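Local coordinates for protein iodotyrosine deiodinase (Thermotoga neapolitana DSM 4359, PDB 6PZ0) that uses flavin mononucleotide and NADPH to reductively remove halogen from halotyrosines such as iodotyrosine and diiodotyrosine, yielding tyrosine and halide, at residues Ser67-Tyr72 against Phe88-Pro93; Pro137-Asp142 against Leu158-Pro163. All coordinates share one frame; numbering follows the deposited sequence.

Contact 1 (Ser67-Tyr72 against Phe88-Pro93). With TYR (tyrosine), chain D.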
loop_
_atom_site.group_PDB
_atom_site.type_symbol
_atom_site.label_atom_id
_atom_site.label_comp_id
_atom_site.label_asym_id
_atom_site.label_seq_id
_atom_site.Cartn_x
_atom_site.Cartn_y
_atom_site.Cartn_z
ATOM N N SER A 67 -15.402 -20.330 -3.173
ATOM C CA SER A 67 -15.791 -18.928 -3.259
ATOM C C SER A 67 -15.542 -18.408 -4.676
ATOM O O SER A 67 -16.395 -17.726 -5.231
ATOM C CB SER A 67 -15.011 -18.096 -2.225
ATOM O OG SER A 67 -15.457 -16.748 -2.177
ATOM N N GLU A 68 -14.378 -18.754 -5.238
ATOM C CA GLU A 68 -13.993 -18.339 -6.575
ATOM C C GLU A 68 -14.917 -18.947 -7.612
ATOM O O GLU A 68 -15.321 -18.295 -8.562
ATOM C CB GLU A 68 -12.558 -18.748 -6.885
ATOM C CG GLU A 68 -11.497 -18.008 -6.074
ATOM C CD GLU A 68 -11.365 -16.545 -6.413
ATOM O OE1 GLU A 68 -12.212 -15.988 -7.164
ATOM O OE2 GLU A 68 -10.385 -15.953 -5.894
ATOM N N LYS A 69 -15.260 -20.212 -7.426
ATOM C CA LYS A 69 -16.090 -20.884 -8.425
ATOM C C LYS A 69 -17.422 -20.166 -8.594
ATOM O O LYS A 69 -17.906 -19.976 -9.722
ATOM C CB LYS A 69 -16.311 -22.321 -8.020
ATOM C CG LYS A 69 -16.896 -23.179 -9.120
ATOM C CD LYS A 69 -16.912 -24.606 -8.642
ATOM C CE LYS A 69 -17.260 -25.545 -9.750
ATOM N NZ LYS A 69 -18.685 -25.378 -10.204
ATOM N N THR A 70 -18.019 -19.786 -7.479
ATOM C CA THR A 70 -19.260 -19.020 -7.494
ATOM C C THR A 70 -19.039 -17.637 -8.115
ATOM O O THR A 70 -19.850 -17.150 -8.891
ATOM C CB THR A 70 -19.830 -18.877 -6.077
ATOM O OG1 THR A 70 -20.190 -20.176 -5.589
ATOM C CG2 THR A 70 -21.038 -17.986 -6.071
ATOM N N PHE A 71 -17.929 -17.002 -7.770
ATOM C CA PHE A 71 -17.627 -15.699 -8.320
ATOM C C PHE A 71 -17.485 -15.803 -9.842
ATOM O O PHE A 71 -17.954 -14.927 -10.581
ATOM C CB PHE A 71 -16.355 -15.149 -7.656
ATOM C CG PHE A 71 -15.631 -14.117 -8.459
ATOM C CD1 PHE A 71 -15.873 -12.772 -8.255
ATOM C CD2 PHE A 71 -14.685 -14.492 -9.397
ATOM C CE1 PHE A 71 -15.187 -11.815 -8.987
ATOM C CE2 PHE A 71 -14.004 -13.543 -10.134
ATOM C CZ PHE A 71 -14.257 -12.207 -9.928
ATOM N N TYR A 72 -16.867 -16.878 -10.321
ATOM C CA TYR A 72 -16.604 -17.005 -11.758
ATOM C C TYR A 72 -17.891 -17.248 -12.524
ATOM O O TYR A 72 -17.992 -16.918 -13.710
ATOM C CB TYR A 72 -15.598 -18.114 -12.050
ATOM C CG TYR A 72 -14.190 -17.571 -12.100
ATOM C CD1 TYR A 72 -13.446 -17.437 -10.935
ATOM C CD2 TYR A 72 -13.630 -17.145 -13.292
ATOM C CE1 TYR A 72 -12.179 -16.923 -10.957
ATOM C CE2 TYR A 72 -12.362 -16.631 -13.340
ATOM C CZ TYR A 72 -11.633 -16.510 -12.164
ATOM O OH TYR A 72 -10.368 -15.991 -12.224
ATOM N N PHE A 88 -7.789 -17.178 -16.625
ATOM C CA PHE A 88 -7.924 -17.464 -15.193
ATOM C C PHE A 88 -9.086 -18.413 -14.961
ATOM O O PHE A 88 -10.091 -18.366 -15.690
ATOM C CB PHE A 88 -8.179 -16.174 -14.412
ATOM C CG PHE A 88 -6.946 -15.344 -14.150
ATOM C CD1 PHE A 88 -6.319 -14.631 -15.158
ATOM C CD2 PHE A 88 -6.436 -15.263 -12.874
ATOM C CE1 PHE A 88 -5.195 -13.871 -14.897
ATOM C CE2 PHE A 88 -5.317 -14.507 -12.611
ATOM C CZ PHE A 88 -4.690 -13.812 -13.626
ATOM N N THR A 89 -9.010 -19.239 -13.914
ATOM C CA THR A 89 -10.209 -19.946 -13.463
ATOM C C THR A 89 -10.249 -19.941 -11.957
ATOM O O THR A 89 -9.392 -19.358 -11.328
ATOM C CB THR A 89 -10.275 -21.401 -13.950
ATOM O OG1 THR A 89 -9.408 -22.214 -13.161
ATOM C CG2 THR A 89 -9.882 -21.497 -15.408
ATOM N N TRP A 90 -11.236 -20.624 -11.392
ATOM C CA TRP A 90 -11.439 -20.624 -9.935
ATOM C C TRP A 90 -10.474 -21.501 -9.165
ATOM O O TRP A 90 -10.371 -21.385 -7.933
ATOM C CB TRP A 90 -12.868 -21.062 -9.631
ATOM C CG TRP A 90 -13.257 -22.367 -10.288
ATOM C CD1 TRP A 90 -13.795 -22.530 -11.535
ATOM C CD2 TRP A 90 -13.163 -23.675 -9.722
ATOM N NE1 TRP A 90 -14.024 -23.862 -11.784
ATOM C CE2 TRP A 90 -13.638 -24.590 -10.687
ATOM C CE3 TRP A 90 -12.712 -24.171 -8.504
ATOM C CZ2 TRP A 90 -13.678 -25.959 -10.469
ATOM C CZ3 TRP A 90 -12.756 -25.536 -8.285
ATOM C CH2 TRP A 90 -13.235 -26.415 -9.265
ATOM N N ARG A 91 -9.779 -22.376 -9.877
ATOM C CA ARG A 91 -8.821 -23.289 -9.281
ATOM C C ARG A 91 -7.613 -22.498 -8.811
ATOM O O ARG A 91 -7.113 -21.652 -9.554
ATOM C CB ARG A 91 -8.409 -24.354 -10.293
ATOM C CG ARG A 91 -9.608 -25.189 -10.803
ATOM C CD ARG A 91 -9.349 -25.865 -12.148
ATOM N NE ARG A 91 -10.557 -26.552 -12.637
ATOM C CZ ARG A 91 -11.489 -25.994 -13.406
ATOM N NH1 ARG A 91 -11.373 -24.726 -13.801
ATOM N NH2 ARG A 91 -12.550 -26.703 -13.799
ATOM N N LYS A 92 -7.152 -22.780 -7.591
ATOM C CA LYS A 92 -6.034 -22.046 -6.994
ATOM C C LYS A 92 -5.019 -22.993 -6.416
ATOM O O LYS A 92 -4.817 -23.035 -5.190
ATOM C CB LYS A 92 -6.536 -21.096 -5.919
ATOM C CG LYS A 92 -7.561 -20.093 -6.401
ATOM C CD LYS A 92 -7.022 -19.193 -7.558
ATOM C CE LYS A 92 -8.125 -18.539 -8.340
ATOM N NZ LYS A 92 -7.642 -18.062 -9.715
ATOM N N PRO A 93 -4.359 -23.760 -7.292
ATOM C CA PRO A 93 -3.369 -24.741 -6.851
ATOM C C PRO A 93 -2.210 -24.115 -6.075
ATOM O O PRO A 93 -1.619 -24.822 -5.262
ATOM C CB PRO A 93 -2.877 -25.367 -8.160
ATOM C CG PRO A 93 -3.224 -24.382 -9.226
ATOM C CD PRO A 93 -4.457 -23.687 -8.763
HETATM N N TYR D . -9.660 -13.553 -7.207
HETATM C CA TYR D . -9.939 -14.123 -8.531
HETATM C C TYR D . -8.845 -15.091 -8.960
HETATM O O TYR D . -8.955 -15.743 -10.008
HETATM C CB TYR D . -10.110 -13.010 -9.566
HETATM C CG TYR D . -8.952 -12.052 -9.723
HETATM C CD1 TYR D . -7.801 -12.417 -10.402
HETATM C CD2 TYR D . -9.032 -10.757 -9.227
HETATM C CE1 TYR D . -6.743 -11.528 -10.559
HETATM C CE2 TYR D . -7.982 -9.853 -9.403
HETATM C CZ TYR D . -6.849 -10.255 -10.052
HETATM O OH TYR D . -5.812 -9.364 -10.202
HETATM O OXT TYR D . -7.830 -15.223 -8.256
#
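Lys69 packs on Trp90: its chain runs alongside the indole, pointing the same way, and its CG stands 3.7 Å from the centroid of the five-membered ring of Trp90, only 5° off the ring normal, a CH-pi contact over the face. With CG anti to the backbone N (chi1 -167°), Lys69 stays extended as far as CE and follows the indole to CZ2. Arg91 CG covers the opposite indole face. Beside this, the loop backbone at Thr89 and Trp90 passes over one face of the Tyr72 ring, and Tyr72 CD1 packs on Trp90 CB at 3.9 Å.

The polar groups meet through the bound tyrosine. Its carboxylate oxygen O accepts from Tyr72 OH at 2.6 Å and from Lys92 NZ at 2.7 Å; its amino N donates to Glu68 OE2 at 2.8 Å, an oxygen also hydrogen-bonded to Tyr138 OH. Lys92 NZ also donates to Thr89 O, 2.7 Å away and almost in line with that carbonyl.

Glu68, Tyr72 and Lys92 bind L-tyrosine and 3-iodo-L-tyrosine; together they hold both the amino and the carboxylate group, a pairing consistent with a zwitterionic amino acid, while the Lys69-Trp90 packing fixes the loop against the helix.

Contact 2 (Pro137-Asp142 against Leu158-Pro163). With FMN (flavin mononucleotide), chain C; TYR (tyrosine), chain D.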
loop_
_atom_site.group_PDB
_atom_site.type_symbol
_atom_site.label_atom_id
_atom_site.label_comp_id
_atom_site.label_asym_id
_atom_site.label_seq_id
_atom_site.Cartn_x
_atom_site.Cartn_y
_atom_site.Cartn_z
ATOM N N PRO A 137 -0.688 -11.169 -4.510
ATOM C CA PRO A 137 -1.686 -10.726 -3.542
ATOM C C PRO A 137 -2.989 -11.395 -3.859
ATOM O O PRO A 137 -3.694 -10.987 -4.769
ATOM C CB PRO A 137 -1.767 -9.224 -3.763
ATOM C CG PRO A 137 -0.537 -8.866 -4.527
ATOM C CD PRO A 137 -0.223 -10.058 -5.349
ATOM N N TYR A 138 -3.266 -12.475 -3.162
ATOM C CA TYR A 138 -4.441 -13.254 -3.490
ATOM C C TYR A 138 -5.610 -12.798 -2.634
ATOM O O TYR A 138 -5.535 -12.795 -1.413
ATOM C CB TYR A 138 -4.182 -14.748 -3.324
ATOM C CG TYR A 138 -5.457 -15.477 -3.564
ATOM C CD1 TYR A 138 -6.085 -15.420 -4.806
ATOM C CD2 TYR A 138 -6.071 -16.177 -2.549
ATOM C CE1 TYR A 138 -7.289 -16.064 -5.013
ATOM C CE2 TYR A 138 -7.265 -16.808 -2.741
ATOM C CZ TYR A 138 -7.873 -16.754 -3.983
ATOM O OH TYR A 138 -9.076 -17.367 -4.182
ATOM N N THR A 139 -6.700 -12.429 -3.303
ATOM C CA THR A 139 -7.864 -11.884 -2.640
ATOM C C THR A 139 -9.102 -12.637 -3.105
ATOM O O THR A 139 -9.672 -12.296 -4.124
ATOM C CB THR A 139 -8.024 -10.381 -2.945
ATOM O OG1 THR A 139 -8.115 -10.191 -4.356
ATOM C CG2 THR A 139 -6.818 -9.588 -2.435
ATOM N N PRO A 140 -9.515 -13.674 -2.365
ATOM C CA PRO A 140 -10.743 -14.395 -2.736
ATOM C C PRO A 140 -11.976 -13.529 -2.517
ATOM O O PRO A 140 -11.897 -12.533 -1.815
ATOM C CB PRO A 140 -10.747 -15.589 -1.795
ATOM C CG PRO A 140 -10.009 -15.088 -0.580
ATOM C CD PRO A 140 -8.960 -14.145 -1.095
ATOM N N PRO A 141 -13.112 -13.909 -3.108
ATOM C CA PRO A 141 -14.332 -13.102 -3.023
ATOM C C PRO A 141 -14.809 -12.893 -1.603
ATOM O O PRO A 141 -15.365 -11.837 -1.293
ATOM C CB PRO A 141 -15.361 -13.922 -3.804
ATOM C CG PRO A 141 -14.579 -14.791 -4.705
ATOM C CD PRO A 141 -13.272 -15.069 -4.003
ATOM N N ASP A 142 -14.615 -13.911 -0.769
ATOM C CA ASP A 142 -15.077 -13.891 0.603
ATOM C C ASP A 142 -13.917 -14.310 1.488
ATOM O O ASP A 142 -13.259 -15.310 1.229
ATOM C CB ASP A 142 -16.280 -14.823 0.797
ATOM C CG ASP A 142 -16.866 -14.753 2.203
ATOM O OD1 ASP A 142 -16.716 -13.707 2.883
ATOM O OD2 ASP A 142 -17.490 -15.752 2.623
ATOM N N LEU A 158 -8.727 -9.879 7.711
ATOM C CA LEU A 158 -7.811 -10.473 6.749
ATOM C C LEU A 158 -7.830 -9.639 5.490
ATOM O O LEU A 158 -8.874 -9.467 4.859
ATOM C CB LEU A 158 -8.200 -11.910 6.454
ATOM C CG LEU A 158 -7.329 -12.684 5.483
ATOM C CD1 LEU A 158 -5.858 -12.606 5.862
ATOM C CD2 LEU A 158 -7.835 -14.136 5.469
ATOM N N GLU A 159 -6.668 -9.098 5.130
ATOM C CA GLU A 159 -6.557 -8.266 3.933
ATOM C C GLU A 159 -6.179 -9.022 2.681
ATOM O O GLU A 159 -6.679 -8.748 1.576
ATOM C CB GLU A 159 -5.520 -7.190 4.164
ATOM C CG GLU A 159 -5.966 -6.192 5.214
ATOM C CD GLU A 159 -7.096 -5.311 4.728
ATOM O OE1 GLU A 159 -7.385 -5.271 3.508
ATOM O OE2 GLU A 159 -7.716 -4.652 5.576
ATOM N N VAL A 160 -5.230 -9.926 2.826
ATOM C CA VAL A 160 -4.687 -10.585 1.661
ATOM C C VAL A 160 -4.019 -11.876 2.060
ATOM O O VAL A 160 -3.487 -11.992 3.151
ATOM C CB VAL A 160 -3.680 -9.660 0.912
ATOM C CG1 VAL A 160 -2.519 -9.306 1.764
ATOM C CG2 VAL A 160 -3.184 -10.284 -0.381
ATOM N N ILE A 161 -4.074 -12.843 1.159
ATOM C CA ILE A 161 -3.289 -14.064 1.239
ATOM C C ILE A 161 -2.128 -13.953 0.272
ATOM O O ILE A 161 -2.344 -13.791 -0.924
ATOM C CB ILE A 161 -4.154 -15.297 0.892
ATOM C CG1 ILE A 161 -5.277 -15.417 1.917
ATOM C CG2 ILE A 161 -3.296 -16.582 0.854
ATOM C CD1 ILE A 161 -6.360 -16.351 1.479
ATOM N N LEU A 162 -0.905 -13.990 0.798
ATOM C CA LEU A 162 0.301 -13.939 -0.004
ATOM C C LEU A 162 0.980 -15.286 0.010
ATOM O O LEU A 162 1.724 -15.583 0.925
ATOM C CB LEU A 162 1.270 -12.874 0.524
ATOM C CG LEU A 162 0.789 -11.434 0.449
ATOM C CD1 LEU A 162 1.716 -10.540 1.249
ATOM C CD2 LEU A 162 0.789 -10.998 -0.987
ATOM N N PRO A 163 0.699 -16.131 -0.990
ATOM C CA PRO A 163 1.497 -17.344 -1.127
ATOM C C PRO A 163 2.933 -16.911 -1.373
ATOM O O PRO A 163 3.128 -15.992 -2.153
ATOM C CB PRO A 163 0.899 -18.050 -2.360
ATOM C CG PRO A 163 -0.432 -17.340 -2.605
ATOM C CD PRO A 163 -0.230 -15.947 -2.120
HETATM N N1 FMN C . -3.959 -12.228 -8.684
HETATM C C2 FMN C . -4.698 -13.358 -8.679
HETATM O O2 FMN C . -4.352 -14.302 -9.361
HETATM N N3 FMN C . -5.816 -13.426 -7.908
HETATM C C4 FMN C . -6.215 -12.387 -7.115
HETATM O O4 FMN C . -7.238 -12.507 -6.431
HETATM C C4A FMN C . -5.461 -11.215 -7.119
HETATM N N5 FMN C . -5.836 -10.142 -6.339
HETATM C C5A FMN C . -5.057 -9.003 -6.324
HETATM C C6 FMN C . -5.447 -7.944 -5.517
HETATM C C7 FMN C . -4.686 -6.779 -5.482
HETATM C C7M FMN C . -5.125 -5.656 -4.587
HETATM C C8 FMN C . -3.541 -6.705 -6.268
HETATM C C8M FMN C . -2.707 -5.457 -6.197
HETATM C C9 FMN C . -3.145 -7.759 -7.086
HETATM C C9A FMN C . -3.915 -8.926 -7.125
HETATM N N10 FMN C . -3.555 -10.009 -7.950
HETATM C C10 FMN C . -4.326 -11.158 -7.905
HETATM C "C1'" FMN C . -2.334 -9.964 -8.809
HETATM C "C2'" FMN C . -2.606 -9.127 -10.082
HETATM O "O2'" FMN C . -3.349 -9.873 -11.034
HETATM C "C3'" FMN C . -1.294 -8.633 -10.687
HETATM O "O3'" FMN C . -0.721 -7.739 -9.769
HETATM C "C4'" FMN C . -1.465 -7.933 -12.048
HETATM O "O4'" FMN C . -1.930 -8.876 -12.984
HETATM C "C5'" FMN C . -0.141 -7.397 -12.529
HETATM O "O5'" FMN C . 0.787 -8.455 -12.556
HETATM P P FMN C . 2.263 -8.189 -13.045
HETATM O O1P FMN C . 2.975 -9.545 -13.105
HETATM O O2P FMN C . 2.966 -7.298 -12.052
HETATM O O3P FMN C . 2.238 -7.487 -14.392
HETATM N N TYR D . -9.660 -13.553 -7.207
HETATM C CA TYR D . -9.939 -14.123 -8.531
HETATM C C TYR D . -8.845 -15.091 -8.960
HETATM O O TYR D . -8.955 -15.743 -10.008
HETATM C CB TYR D . -10.110 -13.010 -9.566
HETATM C CG TYR D . -8.952 -12.052 -9.723
HETATM C CD1 TYR D . -7.801 -12.417 -10.402
HETATM C CD2 TYR D . -9.032 -10.757 -9.227
HETATM C CE1 TYR D . -6.743 -11.528 -10.559
HETATM C CE2 TYR D . -7.982 -9.853 -9.403
HETATM C CZ TYR D . -6.849 -10.255 -10.052
HETATM O OH TYR D . -5.812 -9.364 -10.202
HETATM O OXT TYR D . -7.830 -15.223 -8.256
#
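The loop that carries the flavin-facing backbone of this nitroreductase-family site is tied to the central antiparallel sheet by a single bridge, Tyr138 with Ile161, an antiparallel hydrogen-bonded pair. Tyr138 N donates to Ile161 O at 2.8 Å, and Ile161 N returns a bond to Tyr138 O at 3.0 Å with an N-H...O angle of 164°. The touching parts run 110° apart end to end, consistent with the pairing stopping at one bridge.

Apolar side chains fill in around these two bonds. Val160 CG2, anti to the backbone N, presses against Pro137 CA at 3.5 Å, and Leu162 CD2 reaches the same CA at 3.6 Å. The Tyr138 ring lies alongside Ile161, whose CB meets the ring edge at CD2, 4.0 Å away.

On its other side the loop meets the cofactor. Thr139 N donates to FMN O4 at 3.2 Å with an angle of 165°, and Thr139 OG1 lies 3.0 Å from FMN N5, although its one proton could go to either N5 or O4. The Tyr138 ring turns an edge toward the carboxylate of the bound tyrosine, its hydroxyl being hydrogen-bonded to Glu68.

Thr139 therefore addresses the N5-O4 edge of the isoalloxazine from a backbone anchored to strand 156-165 one residue earlier. Hydrogen bonding at this edge would be expected to influence flavin electronics: OG1 could donate to N5 of the oxidised flavin or, with its own proton turned elsewhere, accept from an N5-H, and so may help to stabilise a protonated, reduced or semiquinone state.

In the fold
Both contacts lie within the nitroreductase-family region and follow one another in series along the chain, contact 1 closing before contact 2 opens. Their centres are 13 Å apart. Contact 1 sits toward the periphery, about 16 Å from the chain centre, where helix 54-74 meets the loop before helix 94-97; contact 2 is buried, about 6 Å from that centre, where the loop after strand 134-135 meets strand 156-165. They touch directly: the hydrogen bond of Glu68 OE2 with Tyr138 OH spans 2.6 Å, and Pro141 packs against Ser67 and Glu68. Both touch the bound tyrosine, so the residues that bind the substrate and the loop beside the flavin meet at one ligand, which Met41 N of the second subunit also hydrogen-bonds.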